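Phosphocarrier protein (Mycoplasma capricolum, PDB 1PCH) carries phosphoryl groups on a histidine in the phosphoenolpyruvate-dependent sugar phosphotransferase system, which phosphorylates sugars as they cross the membrane. Local coordinates at residues Lys2-Ile7 with Glu59-Ala64; Ile32-Asn37 with Met50-Lys55. All blocks are in the same frame, centred on the assembly; numbering follows the deposited sequence.

Contact 1 of 2, residues Lys2-Ile7 with Glu59-Ala64; sequences KFSAII and EITIQA
Ile62 lies off-centre over the Phe3 ring, its CB 4.3 Å from the ring centroid and 29° off the ring normal, in a CH-pi contact. Ile62 CG1 approaches the same ring obliquely, 3.8 Å from Phe3 CZ, and Ile73 and Lys77 of helix 69-82 also touch it. The pair belongs to the antiparallel sheet of the HPr open-faced beta-sandwich, where edge strand 2-6 runs beside strand 59-65. Phe3 and Ile62 face each other as a hydrogen-bonded pair; a chi1 of 79°, with CG between backbone N and carbonyl carbon, directs the Phe3 ring over the neighbouring strand, where its CE2 and CZ side runs along Ile62 CB and CG1. The straighter of their two backbone bonds, Ile62 N to Phe3 O, spans 2.8 Å with an N-H...O angle of 168°. Ala5 and Ile60 form the next hydrogen-bonded pair, two residues along each strand, on the same helix-covered face, and Ile7 closes that end by laying CG1 4.0 Å from Ile60 CG2.

The other face is mixed. Gln63 OE1 lies against the Lys2 chain, 3.4 Å from Lys2 CD. Near the opposite end Ile6 CD1 presses on the carbon chain of Glu59, 3.3 Å from its CB. Between these pairs, Ser4 and Thr61 join hydroxyl to hydroxyl by a hydrogen bond in which either may be the donor, Ser4 OG to Thr61 OG1, 2.9 Å.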
# COMPACT_ATOMS: atom_id res chain seq x y z
N LYS A 2 9.68 6.48 1.16
CA LYS A 2 9.33 5.07 1.09
C LYS A 2 9.40 4.33 2.38
O LYS A 2 10.05 4.67 3.37
CB LYS A 2 10.24 4.41 0.04
CG LYS A 2 11.56 3.93 0.54
CD LYS A 2 12.55 3.74 -0.62
CE LYS A 2 12.21 2.56 -1.48
NZ LYS A 2 13.12 2.43 -2.67
N PHE A 3 8.74 3.15 2.36
CA PHE A 3 8.76 2.27 3.50
C PHE A 3 8.46 0.85 3.04
O PHE A 3 7.86 0.64 2.01
CB PHE A 3 7.88 2.70 4.64
CG PHE A 3 6.41 2.40 4.50
CD1 PHE A 3 5.90 1.19 4.92
CD2 PHE A 3 5.56 3.35 3.95
CE1 PHE A 3 4.54 0.91 4.80
CE2 PHE A 3 4.21 3.07 3.83
CZ PHE A 3 3.71 1.86 4.24
N SER A 4 8.98 -0.09 3.82
CA SER A 4 8.75 -1.48 3.46
C SER A 4 8.13 -2.14 4.65
O SER A 4 8.29 -1.69 5.81
CB SER A 4 10.05 -2.16 3.06
OG SER A 4 10.67 -1.53 1.99
N ALA A 5 7.33 -3.18 4.43
CA ALA A 5 6.73 -3.83 5.60
C ALA A 5 6.37 -5.25 5.17
O ALA A 5 6.23 -5.53 3.97
CB ALA A 5 5.55 -3.11 6.14
N ILE A 6 6.14 -6.10 6.12
CA ILE A 6 5.72 -7.48 5.71
C ILE A 6 4.20 -7.53 5.94
O ILE A 6 3.75 -7.12 6.98
CB ILE A 6 6.39 -8.50 6.63
CG1 ILE A 6 7.92 -8.53 6.48
CG2 ILE A 6 5.78 -9.87 6.49
CD1 ILE A 6 8.40 -8.62 5.08
N ILE A 7 3.48 -8.04 4.98
CA ILE A 7 2.04 -8.20 5.09
C ILE A 7 1.75 -9.35 6.06
O ILE A 7 2.16 -10.46 5.82
CB ILE A 7 1.45 -8.60 3.71
CG1 ILE A 7 1.68 -7.57 2.64
CG2 ILE A 7 -0.00 -9.00 3.92
CD1 ILE A 7 1.05 -6.21 2.99
N GLU A 59 6.90 -9.14 1.44
CA GLU A 59 7.48 -7.87 1.82
C GLU A 59 7.15 -6.88 0.66
O GLU A 59 7.47 -7.10 -0.48
CB GLU A 59 9.00 -7.92 1.95
CG GLU A 59 9.54 -6.59 2.52
CD GLU A 59 11.06 -6.65 2.69
OE1 GLU A 59 11.75 -6.58 1.66
OE2 GLU A 59 11.52 -6.75 3.85
N ILE A 60 6.47 -5.83 1.10
CA ILE A 60 6.09 -4.82 0.12
C ILE A 60 6.87 -3.54 0.44
O ILE A 60 7.30 -3.31 1.56
CB ILE A 60 4.60 -4.55 0.18
CG1 ILE A 60 4.12 -4.03 1.56
CG2 ILE A 60 3.83 -5.79 -0.24
CD1 ILE A 60 3.14 -2.89 1.48
N THR A 61 6.95 -2.72 -0.60
CA THR A 61 7.58 -1.43 -0.49
C THR A 61 6.61 -0.40 -1.09
O THR A 61 6.01 -0.71 -2.11
CB THR A 61 8.90 -1.39 -1.28
OG1 THR A 61 9.80 -2.33 -0.64
CG2 THR A 61 9.53 -0.01 -1.06
N ILE A 62 6.40 0.65 -0.35
CA ILE A 62 5.56 1.74 -0.82
C ILE A 62 6.49 2.96 -1.07
O ILE A 62 7.30 3.31 -0.20
CB ILE A 62 4.46 2.13 0.14
CG1 ILE A 62 3.54 1.01 0.54
CG2 ILE A 62 3.68 3.33 -0.40
CD1 ILE A 62 2.66 0.51 -0.56
N GLN A 63 6.40 3.48 -2.26
CA GLN A 63 7.21 4.59 -2.70
C GLN A 63 6.26 5.76 -3.07
O GLN A 63 5.36 5.52 -3.85
CB GLN A 63 8.03 4.26 -3.95
CG GLN A 63 9.00 5.36 -4.37
CD GLN A 63 10.45 4.86 -4.35
OE1 GLN A 63 11.18 5.17 -3.42
NE2 GLN A 63 10.83 4.07 -5.34
N ALA A 64 6.50 6.89 -2.47
CA ALA A 64 5.65 8.07 -2.79
C ALA A 64 6.61 9.12 -3.39
O ALA A 64 7.69 9.35 -2.84
CB ALA A 64 4.99 8.57 -1.55

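Contact 2 of 2, residues Ile32-Asn37 with Met50-Lys55; sequences ITIIAN and MAMAIK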
# COMPACT_ATOMS: atom_id res chain seq x y z
N ILE A 32 2.06 7.22 -5.97
CA ILE A 32 2.23 6.24 -4.93
C ILE A 32 2.16 4.83 -5.50
O ILE A 32 1.19 4.31 -5.98
CB ILE A 32 1.24 6.43 -3.79
CG1 ILE A 32 1.24 7.85 -3.22
CG2 ILE A 32 1.53 5.42 -2.69
CD1 ILE A 32 0.00 8.14 -2.37
N THR A 33 3.38 4.24 -5.49
CA THR A 33 3.54 2.92 -6.04
C THR A 33 3.76 1.89 -4.95
O THR A 33 4.33 2.13 -3.89
CB THR A 33 4.72 2.94 -7.04
OG1 THR A 33 4.42 3.96 -7.99
CG2 THR A 33 4.83 1.61 -7.78
N ILE A 34 3.25 0.72 -5.22
CA ILE A 34 3.41 -0.44 -4.31
C ILE A 34 4.19 -1.48 -5.12
O ILE A 34 3.94 -1.66 -6.31
CB ILE A 34 2.12 -0.98 -3.81
CG1 ILE A 34 2.28 -2.23 -2.89
CG2 ILE A 34 1.14 -1.28 -4.92
CD1 ILE A 34 0.98 -2.52 -2.15
N ILE A 35 5.24 -1.98 -4.49
CA ILE A 35 6.15 -2.94 -5.10
C ILE A 35 6.11 -4.23 -4.25
O ILE A 35 6.11 -4.13 -3.01
CB ILE A 35 7.61 -2.39 -5.03
CG1 ILE A 35 7.77 -1.08 -5.79
CG2 ILE A 35 8.59 -3.43 -5.46
CD1 ILE A 35 8.95 -0.24 -5.37
N ALA A 36 6.01 -5.33 -4.92
CA ALA A 36 5.96 -6.66 -4.39
C ALA A 36 6.50 -7.67 -5.43
O ALA A 36 6.05 -7.75 -6.56
CB ALA A 36 4.60 -7.06 -3.93
N ASN A 37 7.51 -8.44 -4.99
CA ASN A 37 8.10 -9.44 -5.89
C ASN A 37 8.58 -8.70 -7.13
O ASN A 37 9.29 -7.70 -7.01
CB ASN A 37 7.14 -10.56 -6.21
CG ASN A 37 6.31 -11.05 -5.05
OD1 ASN A 37 5.06 -11.07 -5.08
ND2 ASN A 37 6.96 -11.47 -3.97
N MET A 50 -5.20 -5.27 -6.37
CA MET A 50 -5.72 -6.61 -6.28
C MET A 50 -5.03 -7.58 -7.26
O MET A 50 -4.84 -8.74 -6.92
CB MET A 50 -7.22 -6.57 -6.50
CG MET A 50 -7.93 -5.76 -5.41
SD MET A 50 -7.97 -6.57 -3.85
CE MET A 50 -9.51 -7.46 -3.92
N ALA A 51 -4.72 -7.12 -8.44
CA ALA A 51 -4.10 -7.89 -9.51
C ALA A 51 -2.71 -8.36 -9.10
O ALA A 51 -2.17 -9.28 -9.68
CB ALA A 51 -4.03 -7.10 -10.80
N MET A 52 -2.13 -7.63 -8.15
CA MET A 52 -0.81 -7.98 -7.63
C MET A 52 -0.89 -9.24 -6.78
O MET A 52 0.11 -9.92 -6.64
CB MET A 52 -0.26 -6.80 -6.81
CG MET A 52 0.17 -5.68 -7.75
SD MET A 52 0.90 -4.31 -7.00
CE MET A 52 2.58 -4.84 -6.67
N ALA A 53 -2.09 -9.49 -6.26
CA ALA A 53 -2.40 -10.67 -5.48
C ALA A 53 -1.35 -10.87 -4.39
O ALA A 53 -0.65 -11.87 -4.35
CB ALA A 53 -2.32 -11.88 -6.44
N ILE A 54 -1.20 -9.83 -3.57
CA ILE A 54 -0.13 -9.90 -2.56
C ILE A 54 -0.54 -10.77 -1.44
O ILE A 54 -1.64 -10.63 -0.93
CB ILE A 54 0.18 -8.46 -2.09
CG1 ILE A 54 0.86 -7.67 -3.19
CG2 ILE A 54 0.92 -8.46 -0.77
CD1 ILE A 54 0.68 -6.19 -3.16
N LYS A 55 0.27 -11.82 -1.15
CA LYS A 55 -0.23 -12.72 -0.07
C LYS A 55 0.62 -12.53 1.20
O LYS A 55 1.67 -11.90 1.19
CB LYS A 55 -0.15 -14.14 -0.57
CG LYS A 55 -0.95 -14.47 -1.80
CD LYS A 55 -2.30 -15.06 -1.53
CE LYS A 55 -3.00 -15.46 -2.85
NZ LYS A 55 -3.34 -16.91 -2.85
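Ile34 O, a backbone carbonyl oxygen of strand 31-36, has the methyl of Met52 against it, with Met52 CE at 3.5 Å and the sulfur SD a little farther. This is a van der Waals contact, not a bond; the Ile34 backbone is hydrogen-bonded to Gly41 of strand 39-42. No hydrogen bond crosses between the two segments; what joins them is apolar contact along one side of the strand. The Met52 chain is extended at first (chi2 -177°) and then bends at its last torsion (chi3 78°), which brings CE alongside the strand backbone at Ile34 and Ala36. Its sulfur meets the branch methyl of Ile34, SD to CG2 3.7 Å, as the two side chains run past one another head to tail. Met52 CE is also 4.1 Å from Ala36 CB.

Ile54 supplies the second point of contact. Its CD1 meets Ile34 CD1 tip to tip at 3.8 Å, while its CG1 rests 3.9 Å from Ala36 CB, so the small alanine is touched by both Met52 and Ile54. The chain reaches this position through Ala53, which leaves helical geometry with positive phi (49°); Ala53 N bonds Met50 O at 2.9 Å, a tight i to i-3 turn. Beyond it Ile54 heads back to the sheet, touches Ile60 and Ile7, and pairs by backbone with Leu13; the side chains of Ile54 and active-site His14 are about 9 Å apart. This is a short helix and its exit loop sealed by aliphatic residues onto the helix-bearing face of the sheet, as in the open-faced beta-sandwich of HPr.

Contacts 1 and 2 meet in one sheet: strands 59-65 and 31-36 are neighbours, joined by probable backbone hydrogen bonds such as Thr61 O to Ile35 N, 2.8 Å. Contact 1 pairs two strands at the sheet's border, so it is knit by backbone bonds, with a largely apolar face toward the helices and a more polar, exposed face behind it. Contact 2, with mostly buried residues, joins helix 46-52 and its exit loop to the sheet without a hydrogen bond between its segments, by aliphatic and methionine side chains. The side chains of Ile60 and Ile62 from contact 1 and those of Ile34, Ala36 and Ile54 from contact 2 form one continuous aliphatic layer.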